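Uncharacterized protein (Bacteroides ovatus, PDB 4IRT) is of unknown function but is a putative neuraminidase, with a BNR repeat-like domain of the beta-propeller clan. Local coordinates at residues 278-283 with 330-335; 302-305 with 311-314. All blocks are in the same frame, centred on the assembly; numbering follows the deposited sequence.

Contact 1. Residues 278-283 with 330-335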
ATOM      1  N   PRO A 278      20.036  -6.940  -4.825  1.00 12.52           N
ATOM      2  CA  PRO A 278      18.590  -7.153  -4.823  1.00 11.29           C
ATOM      3  C   PRO A 278      17.997  -6.755  -6.160  1.00 11.61           C
ATOM      4  O   PRO A 278      18.479  -5.803  -6.782  1.00 11.67           O
ATOM      5  CB  PRO A 278      18.108  -6.220  -3.694  1.00 10.92           C
ATOM      6  CG  PRO A 278      19.317  -6.045  -2.823  1.00 11.56           C
ATOM      7  CD  PRO A 278      20.455  -5.984  -3.786  1.00 11.99           C
ATOM      8  N   GLN A 279      16.953  -7.468  -6.597  1.00 11.15           N
ATOM      9  CA  GLN A 279      16.329  -7.227  -7.885  1.00 10.60           C
ATOM     10  C   GLN A 279      14.840  -7.202  -7.691  1.00 10.18           C
ATOM     11  O   GLN A 279      14.307  -8.006  -6.917  1.00  9.66           O
ATOM     12  CB  GLN A 279      16.642  -8.374  -8.872  1.00 11.35           C
ATOM     13  CG  GLN A 279      18.117  -8.645  -9.106  1.00 12.38           C
ATOM     14  CD  GLN A 279      18.806  -7.614  -9.997  1.00 12.69           C
ATOM     15  OE1 GLN A 279      18.172  -6.700 -10.542  1.00 12.53           O
ATOM     16  NE2 GLN A 279      20.107  -7.754 -10.137  1.00 13.91           N
ATOM     17  N   TYR A 280      14.179  -6.319  -8.429  1.00  9.96           N
ATOM     18  CA  TYR A 280      12.737  -6.252  -8.457  1.00 10.01           C
ATOM     19  C   TYR A 280      12.108  -7.507  -9.085  1.00  9.66           C
ATOM     20  O   TYR A 280      12.650  -8.101 -10.029  1.00 10.10           O
ATOM     21  CB  TYR A 280      12.282  -5.014  -9.203  1.00  9.78           C
ATOM     22  CG  TYR A 280      12.406  -3.709  -8.468  1.00  9.34           C
ATOM     23  CD1 TYR A 280      11.546  -3.398  -7.405  1.00  9.38           C
ATOM     24  CD2 TYR A 280      13.368  -2.740  -8.845  1.00  9.18           C
ATOM     25  CE1 TYR A 280      11.608  -2.187  -6.760  1.00  8.64           C
ATOM     26  CE2 TYR A 280      13.447  -1.511  -8.162  1.00  8.33           C
ATOM     27  CZ  TYR A 280      12.565  -1.248  -7.149  1.00  8.68           C
ATOM     28  OH  TYR A 280      12.542  -0.048  -6.463  1.00  9.12           O
ATOM     29  N   ARG A 281      10.983  -7.927  -8.511  1.00  9.35           N
ATOM     30  CA  ARG A 281      10.294  -9.146  -8.862  1.00  9.59           C
ATOM     31  C   ARG A 281       8.805  -8.934  -8.965  1.00  9.39           C
ATOM     32  O   ARG A 281       8.249  -8.089  -8.280  1.00  8.99           O
ATOM     33  CB  ARG A 281      10.484 -10.176  -7.740  1.00 10.05           C
ATOM     34  CG  ARG A 281      11.922 -10.325  -7.307  1.00 10.09           C
ATOM     35  CD  ARG A 281      12.775 -11.094  -8.303  1.00  9.93           C
ATOM     36  NE  ARG A 281      14.176 -11.145  -7.857  1.00 10.28           N
ATOM     37  CZ  ARG A 281      15.065 -12.079  -8.199  1.00 10.21           C
ATOM     38  NH1 ARG A 281      14.715 -13.030  -9.040  1.00 10.35           N
ATOM     39  NH2 ARG A 281      16.313 -12.042  -7.724  1.00 10.57           N
ATOM     40  N   ILE A 282       8.160  -9.777  -9.763  1.00 10.57           N
ATOM     41  CA  ILE A 282       6.723  -9.973  -9.687  1.00 10.50           C
ATOM     42  C   ILE A 282       6.409 -11.466  -9.491  1.00 10.10           C
ATOM     43  O   ILE A 282       7.061 -12.328 -10.084  1.00 10.12           O
ATOM     44  CB  ILE A 282       6.017  -9.361 -10.934  1.00 11.13           C
ATOM     45  CG1 ILE A 282       4.514  -9.257 -10.705  1.00 11.84           C
ATOM     46  CG2 ILE A 282       6.335 -10.143 -12.207  1.00 12.43           C
ATOM     47  CD1 ILE A 282       3.823  -8.297 -11.646  1.00 11.79           C
ATOM     48  N   VAL A 283       5.412 -11.750  -8.652  1.00  9.65           N
ATOM     49  CA  VAL A 283       4.941 -13.109  -8.382  1.00 10.11           C
ATOM     50  C   VAL A 283       3.440 -13.083  -8.636  1.00 10.72           C
ATOM     51  O   VAL A 283       2.741 -12.231  -8.108  1.00 11.91           O
ATOM     52  CB  VAL A 283       5.239 -13.485  -6.930  1.00 10.04           C
ATOM     53  CG1 VAL A 283       4.614 -14.809  -6.509  1.00 11.03           C
ATOM     54  CG2 VAL A 283       6.729 -13.450  -6.656  1.00 10.96           C
ATOM     55  N   PHE A 330       8.512   2.053  -9.692  1.00  8.19           N
ATOM     56  CA  PHE A 330       9.600   1.962  -8.759  1.00  8.41           C
ATOM     57  C   PHE A 330      10.466   3.233  -8.727  1.00  8.91           C
ATOM     58  O   PHE A 330      10.141   4.226  -9.356  1.00  8.67           O
ATOM     59  CB  PHE A 330      10.434   0.725  -9.055  1.00  9.02           C
ATOM     60  CG  PHE A 330      11.245   0.792 -10.313  1.00 10.38           C
ATOM     61  CD1 PHE A 330      10.668   0.534 -11.554  1.00 10.65           C
ATOM     62  CD2 PHE A 330      12.624   1.024 -10.258  1.00 11.07           C
ATOM     63  CE1 PHE A 330      11.442   0.507 -12.703  1.00 11.50           C
ATOM     64  CE2 PHE A 330      13.384   1.033 -11.411  1.00 11.68           C
ATOM     65  CZ  PHE A 330      12.788   0.795 -12.641  1.00 11.77           C
ATOM     66  N   ARG A 331      11.516   3.186  -7.925  1.00  8.70           N
ATOM     67  CA  ARG A 331      12.480   4.292  -7.837  1.00  8.99           C
ATOM     68  C   ARG A 331      13.802   3.665  -7.467  1.00  9.22           C
ATOM     69  O   ARG A 331      13.873   2.873  -6.520  1.00 10.54           O
ATOM     70  CB  ARG A 331      11.982   5.302  -6.807  1.00  9.04           C
ATOM     71  CG  ARG A 331      12.951   6.418  -6.393  1.00  9.69           C
ATOM     72  CD  ARG A 331      13.904   6.001  -5.290  1.00 10.06           C
ATOM     73  NE  ARG A 331      13.186   5.760  -4.053  1.00  9.59           N
ATOM     74  CZ  ARG A 331      13.676   5.152  -2.978  1.00  9.58           C
ATOM     75  NH1 ARG A 331      14.914   4.652  -2.943  1.00 10.18           N
ATOM     76  NH2 ARG A 331      12.911   5.068  -1.910  1.00  9.67           N
ATOM     77  N   ASP A 332      14.866   4.060  -8.159  1.00  9.82           N
ATOM     78  CA  ASP A 332      16.166   3.392  -8.018  1.00 11.05           C
ATOM     79  C   ASP A 332      17.295   4.416  -8.078  1.00 11.51           C
ATOM     80  O   ASP A 332      17.373   5.208  -9.019  1.00 10.45           O
ATOM     81  CB  ASP A 332      16.288   2.341  -9.139  1.00 11.92           C
ATOM     82  CG  ASP A 332      17.441   1.328  -8.941  1.00 13.28           C
ATOM     83  OD1 ASP A 332      18.480   1.628  -8.303  1.00 12.70           O
ATOM     84  OD2 ASP A 332      17.297   0.216  -9.521  1.00 13.31           O
ATOM     85  N   GLU A 333      18.180   4.388  -7.083  1.00 14.01           N
ATOM     86  CA  GLU A 333      19.416   5.192  -7.130  1.00 18.07           C
ATOM     87  C   GLU A 333      20.211   5.009  -8.425  1.00 18.33           C
ATOM     88  O   GLU A 333      20.840   5.965  -8.918  1.00 17.06           O
ATOM     89  CB  GLU A 333      20.344   4.870  -5.965  1.00 24.05           C
ATOM     90  CG  GLU A 333      19.977   5.595  -4.684  1.00 32.67           C
ATOM     91  CD  GLU A 333      21.077   5.538  -3.620  1.00 44.06           C
ATOM     92  OE1 GLU A 333      22.221   5.112  -3.927  1.00 39.08           O
ATOM     93  OE2 GLU A 333      20.774   5.913  -2.469  1.00 42.92           O
ATOM     94  N   GLU A 334      20.171   3.809  -8.988  1.00 18.24           N
ATOM     95  CA  GLU A 334      20.821   3.554 -10.284  1.00 20.25           C
ATOM     96  C   GLU A 334      20.276   4.401 -11.416  1.00 19.43           C
ATOM     97  O   GLU A 334      20.939   4.533 -12.439  1.00 18.85           O
ATOM     98  CB  GLU A 334      20.655   2.083 -10.732  1.00 24.37           C
ATOM     99  CG  GLU A 334      21.588   1.129 -10.032  1.00 27.48           C
ATOM    100  CD  GLU A 334      21.714  -0.225 -10.727  1.00 26.52           C
ATOM    101  OE1 GLU A 334      21.047  -0.499 -11.743  1.00 28.63           O
ATOM    102  OE2 GLU A 334      22.499  -1.023 -10.240  1.00 26.37           O
ATOM    103  N   ARG A 335      19.024   4.855 -11.288  1.00 16.86           N
ATOM    104  CA  ARG A 335      18.397   5.717 -12.281  1.00 16.18           C
ATOM    105  C   ARG A 335      18.243   7.145 -11.765  1.00 16.27           C
ATOM    106  O   ARG A 335      17.371   7.874 -12.207  1.00 17.20           O
ATOM    107  CB  ARG A 335      17.034   5.155 -12.670  1.00 15.28           C
ATOM    108  CG  ARG A 335      17.121   3.738 -13.246  1.00 15.38           C
ATOM    109  CD  ARG A 335      15.812   3.283 -13.916  1.00 15.81           C
ATOM    110  NE  ARG A 335      15.507   4.064 -15.101  1.00 16.33           N
ATOM    111  CZ  ARG A 335      15.919   3.795 -16.330  1.00 20.34           C
ATOM    112  NH1 ARG A 335      16.693   2.741 -16.578  1.00 21.98           N
ATOM    113  NH2 ARG A 335      15.585   4.598 -17.321  1.00 21.63           N
TER

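Contact 2. Residues 302-305 with 311-314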
ATOM      1  N   PHE A 302      23.258  -3.816  -2.412  1.00 13.53           N
ATOM      2  CA  PHE A 302      23.028  -3.271  -1.082  1.00 13.83           C
ATOM      3  C   PHE A 302      22.512  -4.411  -0.232  1.00 15.69           C
ATOM      4  O   PHE A 302      22.188  -5.481  -0.749  1.00 16.01           O
ATOM      5  CB  PHE A 302      22.050  -2.078  -1.059  1.00 12.92           C
ATOM      6  CG  PHE A 302      20.613  -2.427  -1.351  1.00 11.33           C
ATOM      7  CD1 PHE A 302      19.729  -2.759  -0.329  1.00 11.41           C
ATOM      8  CD2 PHE A 302      20.130  -2.368  -2.651  1.00 10.80           C
ATOM      9  CE1 PHE A 302      18.395  -3.038  -0.611  1.00 11.33           C
ATOM     10  CE2 PHE A 302      18.804  -2.664  -2.943  1.00 10.97           C
ATOM     11  CZ  PHE A 302      17.932  -2.988  -1.925  1.00 10.50           C
ATOM     12  N   THR A 303      22.446  -4.178   1.072  1.00 16.42           N
ATOM     13  CA  THR A 303      21.908  -5.171   2.000  1.00 16.90           C
ATOM     14  C   THR A 303      21.007  -4.474   2.967  1.00 14.69           C
ATOM     15  O   THR A 303      21.224  -3.302   3.298  1.00 14.95           O
ATOM     16  CB  THR A 303      23.014  -5.957   2.743  1.00 18.46           C
ATOM     17  OG1 THR A 303      22.401  -7.016   3.497  1.00 18.41           O
ATOM     18  CG2 THR A 303      23.841  -5.062   3.667  1.00 19.16           C
ATOM     19  N   LEU A 304      19.968  -5.183   3.394  1.00 13.82           N
ATOM     20  CA  LEU A 304      19.022  -4.670   4.382  1.00 14.08           C
ATOM     21  C   LEU A 304      19.567  -4.771   5.808  1.00 15.84           C
ATOM     22  O   LEU A 304      19.185  -3.969   6.683  1.00 16.80           O
ATOM     23  CB  LEU A 304      17.709  -5.451   4.294  1.00 13.66           C
ATOM     24  CG  LEU A 304      16.950  -5.401   2.965  1.00 13.20           C
ATOM     25  CD1 LEU A 304      15.730  -6.319   2.952  1.00 13.16           C
ATOM     26  CD2 LEU A 304      16.566  -3.950   2.688  1.00 14.65           C
ATOM     27  N   LYS A 305      20.424  -5.759   6.053  1.00 17.08           N
ATOM     28  CA  LYS A 305      20.982  -6.005   7.378  1.00 22.80           C
ATOM     29  C   LYS A 305      21.736  -4.781   7.906  1.00 28.26           C
ATOM     30  O   LYS A 305      22.481  -4.137   7.159  1.00 29.23           O
ATOM     31  CB  LYS A 305      21.908  -7.228   7.338  1.00 25.16           C
ATOM     32  CG  LYS A 305      22.476  -7.663   8.689  1.00 30.97           C
ATOM     33  CD  LYS A 305      23.242  -8.985   8.585  1.00 36.86           C
ATOM     34  CE  LYS A 305      23.673  -9.502   9.964  1.00 40.94           C
ATOM     35  NZ  LYS A 305      24.559 -10.708   9.899  1.00 42.85           N
HETATM   36  N   MSE A 311      19.038   4.850   4.339  1.00 36.66           N
HETATM   37  CA  MSE A 311      18.007   4.845   3.285  1.00 35.12           C
HETATM   38  C   MSE A 311      18.257   3.654   2.403  1.00 24.23           C
HETATM   39  O   MSE A 311      19.396   3.383   1.969  1.00 30.83           O
HETATM   40  CB  MSE A 311      17.944   6.117   2.398  1.00 38.62           C
HETATM   41  CG  MSE A 311      16.630   6.263   1.583  1.00 38.58           C
HETATM   42 SE   MSE A 311      16.782   7.500   0.022  0.75 43.40          SE
HETATM   43  CE  MSE A 311      18.300   6.750  -0.989  1.00 51.03           C
ATOM     44  N   ILE A 312      17.191   2.936   2.095  1.00 19.20           N
ATOM     45  CA  ILE A 312      17.309   1.839   1.149  1.00 16.58           C
ATOM     46  C   ILE A 312      17.336   2.469  -0.264  1.00 17.14           C
ATOM     47  O   ILE A 312      16.504   3.334  -0.588  1.00 18.49           O
ATOM     48  CB  ILE A 312      16.168   0.820   1.294  1.00 15.43           C
ATOM     49  CG1 ILE A 312      16.110   0.268   2.726  1.00 17.33           C
ATOM     50  CG2 ILE A 312      16.369  -0.321   0.316  1.00 13.93           C
ATOM     51  CD1 ILE A 312      14.789  -0.366   3.089  1.00 18.40           C
ATOM     52  N   PRO A 313      18.292   2.050  -1.106  1.00 15.39           N
ATOM     53  CA  PRO A 313      18.521   2.685  -2.401  1.00 14.62           C
ATOM     54  C   PRO A 313      17.418   2.512  -3.429  1.00 12.82           C
ATOM     55  O   PRO A 313      17.441   3.179  -4.465  1.00 13.47           O
ATOM     56  CB  PRO A 313      19.789   1.978  -2.924  1.00 16.84           C
ATOM     57  CG  PRO A 313      20.333   1.202  -1.792  1.00 17.07           C
ATOM     58  CD  PRO A 313      19.221   0.937  -0.856  1.00 17.04           C
ATOM     59  N   ILE A 314      16.496   1.582  -3.180  1.00 10.62           N
ATOM     60  CA  ILE A 314      15.372   1.378  -4.078  1.00 11.02           C
ATOM     61  C   ILE A 314      14.061   1.428  -3.271  1.00 10.49           C
ATOM     62  O   ILE A 314      14.028   1.147  -2.060  1.00 11.12           O
ATOM     63  CB  ILE A 314      15.469   0.067  -4.882  1.00 12.33           C
ATOM     64  CG1 ILE A 314      15.379  -1.150  -3.989  1.00 12.16           C
ATOM     65  CG2 ILE A 314      16.777   0.001  -5.676  1.00 12.68           C
ATOM     66  CD1 ILE A 314      15.421  -2.461  -4.730  1.00 12.39           C
TER

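Contact 1. Residues 278-283 with 330-335
Tyr280 holds CG beside its backbone N and anti to the carbonyl carbon (chi1 -76°), which sends the ring off strand 278-285 toward Phe330. The backbone points Phe330 CB toward Tyr280, and CG, lodged between its own N and carbonyl carbon (chi1 71°), then turns the ring to lay its CD2 side beside Tyr280 CE2. The two rings meet obliquely, with planes at 55° and centroids 4.9 Å apart, a geometry that is neither a stack nor an edge-to-face pair. Tyr280 CE2 comes within 3.4 Å of Phe330 CD2, and further along the same ring Tyr280 CZ lies 3.5 Å from Phe330 CB. No hydrogen bond crosses between the segments. The phenol oxygen, Tyr280 OH, passes 3.2 Å from Arg331 O near the tyrosine ring plane without bonding to it; its hydrogen-bond partner is Ala315 O, in the loop before strand 318-322. Asp332 OD2 stands at the ring edge, 4.4 Å from Tyr280 CE2, and forms a salt bridge with Arg298. The other carboxylate oxygen, Asp332 OD1, accepts from Glu334 N at 2.8 Å, from above the carboxylate plane; this is an Asx turn that leads into the 3-10 segment 333-334. Cutting Tyr280 back to an alanine is likely to leave Phe330 without its aromatic neighbour and Ala315 O without the phenol that it binds, with a gap between the two segments. All four touching residues are buried. Tyr280 lies on the third strand of one four-stranded antiparallel sheet and Phe330 ends the second strand of the sheet that follows it in sequence, an aromatic pair between successive sheets that is consistent with blade-to-blade packing in a beta-propeller.

Contact 2. Residues 302-305 with 311-314
Pro313 turns its CD-CG edge onto one face of the Phe302 ring: Pro313 CD sits 3.7 Å from the centroid of the Phe302 ring, only 14° off the ring normal, which meets the definition of a CH-pi contact. Pro313 CG extends the cover toward the ring root, 3.7 Å from Phe302 CG. Other ring atoms are taken by the two isoleucines flanking the proline. Ile312 CG2 reaches Phe302 CE1 at 3.5 Å, whereas Ile314 CG1 approaches Phe302 CZ at 3.8 Å, its side chain crossing the phenylalanine at about a right angle. Ile314 achieves this because CG1 lies between its backbone N and carbonyl carbon (chi1 66°). At the ring edge, in its plane, stands Leu304 CD2, which also meets Ile312 CD1 at 4.0 Å. The contact is therefore wholly apolar, a proline–aromatic pair set among aliphatic chains, and it draws together the two limbs of the long connection between strands 290-294 and 318-322, a connection that leads from one four-stranded sheet to the next, consistent with a blade-to-blade link in a beta-propeller. Residues 307-310, between the two limbs, are not modelled. Beyond the first shell, Tyr269 of strand 264-271 touches Leu304, Ile312 and Ile314, placing the cluster against the sheet from which the loop departs, and Pro278 adds a further contact to Phe302. Polar anchors set the limb 302-305: Glu249 accepts hydrogen bonds from Thr303 OG1 through OE2 and from Leu304 N through OE1, holding the backbone just after the phenylalanine.

Overall arrangement
Along the chain, strand 278-285 comes first, and contact 1 closes a loop from it to residues 330-335, just past strand 325-330. Contact 2, joining 302-305 with 311-314, falls entirely within that loop, so the two closures nest and do not cross. Contact 1 bridges successive four-stranded sheets; contact 2 joins two parts of the connection between them. Their centres are 11 Å apart, on the same side of the chain's centre, and they touch directly: Glu333 N lies 3.0 Å from Pro313 O and Arg331 NH1 3.1 Å from Ile312 O, both probable hydrogen bonds. These fasten the connecting loop to the loop after strand 325-330.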